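Local coordinates for trans-isoprenyl diphosphate synthase (Caulobacter crescentus, PDB 3OYR), which probably makes all-trans-octaprenyl diphosphate, the precursor of isoprenoid quinone side chains, by adding isopentenyl units to farnesyl diphosphate, at residues B[186-191]-B[224-229]. Residues are numbered along the deposited sequence; the frame is centred on the assembly and turned at random.
Sequences EIIQAK and LGLAFQ. With DMA (dimethylallyl diphosphate), chain G; DMA (dimethylallyl diphosphate), chain D.
Ile188 sits between Leu226 and Gln229. Its CG2 meets Gln229 CG at 3.6 Å, and its CG1 lies 4.0 Å from Leu226 CD2, the side chains of Ile188 and Leu226 crossing at about a right angle. The same methyl, Leu226 CD2, rests against the backbone of Gln189, 3.7 Å from its CA. No hydrogen bond joins the two segments. The polar ends of Lys191 and Gln229 reach the dimethylallyl diphosphate pocket instead. Gln229 bends at its second torsion (chi2 58°), which turns its amide away from Ile188 toward the ligands. NE2 gives a weak hydrogen bond to O1A of one ligand (chain G), 3.3 Å away, and OE1 lies beside prenyl carbon C5 of the other (chain D). Lys191 NZ makes a weak hydrogen bond to O1 of the chain G ligand, at 3.4 Å. OE1 of Gln229 hydrogen-bonds to Thr192, NE2 to Asp233 and Lys191 NZ to Gln170. A leucine at Gln229 would probably leave Thr192 and Asp233 without their amide partner and the diphosphate without one donor. The contact joins helices 181-206 and 211-238, whose axes here pass 9.2 Å apart at 115°, within the mainly helical isoprenyl synthase fold. Helix 150-173 packs on 186-191; helices 68-79 and 328-342 pack on 224-229.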
# COMPACT_ATOMS: atom_id res chain seq x y z
N GLU B 186 -6.26 -5.17 20.81
CA GLU B 186 -6.34 -3.96 20.00
C GLU B 186 -5.54 -4.16 18.72
O GLU B 186 -6.01 -3.84 17.66
CB GLU B 186 -5.81 -2.77 20.80
CG GLU B 186 -5.95 -1.43 20.11
CD GLU B 186 -5.30 -0.28 20.89
OE1 GLU B 186 -5.22 0.84 20.31
OE2 GLU B 186 -4.87 -0.47 22.05
N ILE B 187 -4.33 -4.72 18.82
CA ILE B 187 -3.51 -5.05 17.68
C ILE B 187 -4.17 -6.03 16.72
O ILE B 187 -4.25 -5.76 15.51
CB ILE B 187 -2.16 -5.64 18.15
CG1 ILE B 187 -1.32 -4.55 18.82
CG2 ILE B 187 -1.45 -6.44 17.03
CD1 ILE B 187 -0.05 -5.09 19.56
N ILE B 188 -4.66 -7.17 17.24
CA ILE B 188 -5.27 -8.16 16.34
C ILE B 188 -6.58 -7.64 15.75
O ILE B 188 -6.91 -7.97 14.62
CB ILE B 188 -5.39 -9.58 16.96
CG1 ILE B 188 -6.34 -9.62 18.18
CG2 ILE B 188 -4.00 -10.08 17.34
CD1 ILE B 188 -6.87 -11.04 18.54
N GLN B 189 -7.29 -6.78 16.47
CA GLN B 189 -8.52 -6.24 15.88
C GLN B 189 -8.19 -5.38 14.64
O GLN B 189 -8.87 -5.47 13.61
CB GLN B 189 -9.36 -5.48 16.90
CG GLN B 189 -10.69 -4.99 16.29
CD GLN B 189 -11.61 -4.32 17.29
OE1 GLN B 189 -11.95 -4.89 18.32
NE2 GLN B 189 -12.06 -3.12 16.94
N ALA B 190 -7.14 -4.59 14.76
CA ALA B 190 -6.75 -3.65 13.72
C ALA B 190 -6.08 -4.36 12.55
O ALA B 190 -6.46 -4.16 11.41
CB ALA B 190 -5.83 -2.56 14.29
N LYS B 191 -5.09 -5.20 12.85
CA LYS B 191 -4.27 -5.76 11.80
C LYS B 191 -4.94 -6.92 11.08
O LYS B 191 -4.58 -7.21 9.94
CB LYS B 191 -2.91 -6.19 12.36
CG LYS B 191 -2.91 -7.59 12.94
CD LYS B 191 -1.49 -8.09 13.14
CE LYS B 191 -1.53 -9.41 13.91
NZ LYS B 191 -0.14 -9.96 14.07
N LEU B 224 -15.51 -12.73 13.58
CA LEU B 224 -14.86 -13.85 12.88
C LEU B 224 -13.35 -13.63 12.81
O LEU B 224 -12.58 -14.56 13.06
CB LEU B 224 -15.42 -14.06 11.47
CG LEU B 224 -14.80 -15.31 10.84
CD1 LEU B 224 -15.80 -16.39 10.69
CD2 LEU B 224 -14.17 -15.02 9.53
N GLY B 225 -12.94 -12.40 12.51
CA GLY B 225 -11.52 -12.09 12.39
C GLY B 225 -10.73 -12.18 13.68
O GLY B 225 -9.58 -12.62 13.67
N LEU B 226 -11.33 -11.76 14.79
CA LEU B 226 -10.70 -11.95 16.11
C LEU B 226 -10.46 -13.44 16.41
O LEU B 226 -9.32 -13.85 16.71
CB LEU B 226 -11.53 -11.27 17.21
CG LEU B 226 -11.58 -9.74 17.08
CD1 LEU B 226 -12.60 -9.13 18.02
CD2 LEU B 226 -10.22 -9.14 17.36
N ALA B 227 -11.51 -14.25 16.26
CA ALA B 227 -11.40 -15.72 16.39
C ALA B 227 -10.30 -16.24 15.49
O ALA B 227 -9.42 -17.01 15.94
CB ALA B 227 -12.76 -16.39 16.03
N PHE B 228 -10.34 -15.79 14.23
CA PHE B 228 -9.40 -16.21 13.19
C PHE B 228 -7.96 -15.97 13.63
O PHE B 228 -7.13 -16.88 13.55
CB PHE B 228 -9.69 -15.49 11.86
CG PHE B 228 -8.90 -16.01 10.69
CD1 PHE B 228 -9.35 -17.11 9.97
CD2 PHE B 228 -7.69 -15.40 10.32
CE1 PHE B 228 -8.59 -17.61 8.89
CE2 PHE B 228 -6.93 -15.88 9.22
CZ PHE B 228 -7.38 -16.99 8.51
N GLN B 229 -7.68 -14.75 14.09
CA GLN B 229 -6.32 -14.38 14.45
C GLN B 229 -5.82 -15.08 15.73
O GLN B 229 -4.66 -15.49 15.80
CB GLN B 229 -6.20 -12.87 14.59
CG GLN B 229 -4.77 -12.41 14.75
CD GLN B 229 -3.87 -12.83 13.61
OE1 GLN B 229 -4.21 -12.68 12.44
NE2 GLN B 229 -2.71 -13.36 13.94
C1 DMA G . -0.63 -10.33 10.51
O1 DMA G . -0.66 -11.60 11.15
C2 DMA G . -0.36 -10.40 9.04
C3 DMA G . -1.02 -9.64 8.15
C4 DMA G . -2.08 -8.65 8.51
C5 DMA G . -0.65 -9.81 6.71
PA DMA G . 0.59 -12.64 11.25
O1A DMA G . 0.25 -13.48 12.45
O2A DMA G . 1.93 -11.96 11.15
O3A DMA G . 0.29 -13.49 9.91
PB DMA G . 1.21 -14.66 9.29
O1B DMA G . 0.28 -15.10 8.19
O2B DMA G . 1.43 -15.65 10.41
O3B DMA G . 2.52 -14.03 8.85
C1 DMA D . -2.71 -14.82 6.71
O1 DMA D . -4.06 -14.99 6.24
C2 DMA D . -2.96 -13.50 7.35
C3 DMA D . -3.28 -13.39 8.65
C4 DMA D . -3.28 -14.56 9.59
C5 DMA D . -3.61 -12.02 9.14
PA DMA D . -4.76 -16.37 5.82
O1A DMA D . -6.21 -16.14 5.43
O2A DMA D . -4.52 -17.37 6.92
O3A DMA D . -3.82 -16.68 4.54
PB DMA D . -4.21 -17.31 3.09
O1B DMA D . -4.80 -16.17 2.28
O2B DMA D . -2.80 -17.68 2.68
O3B DMA D . -5.16 -18.46 3.29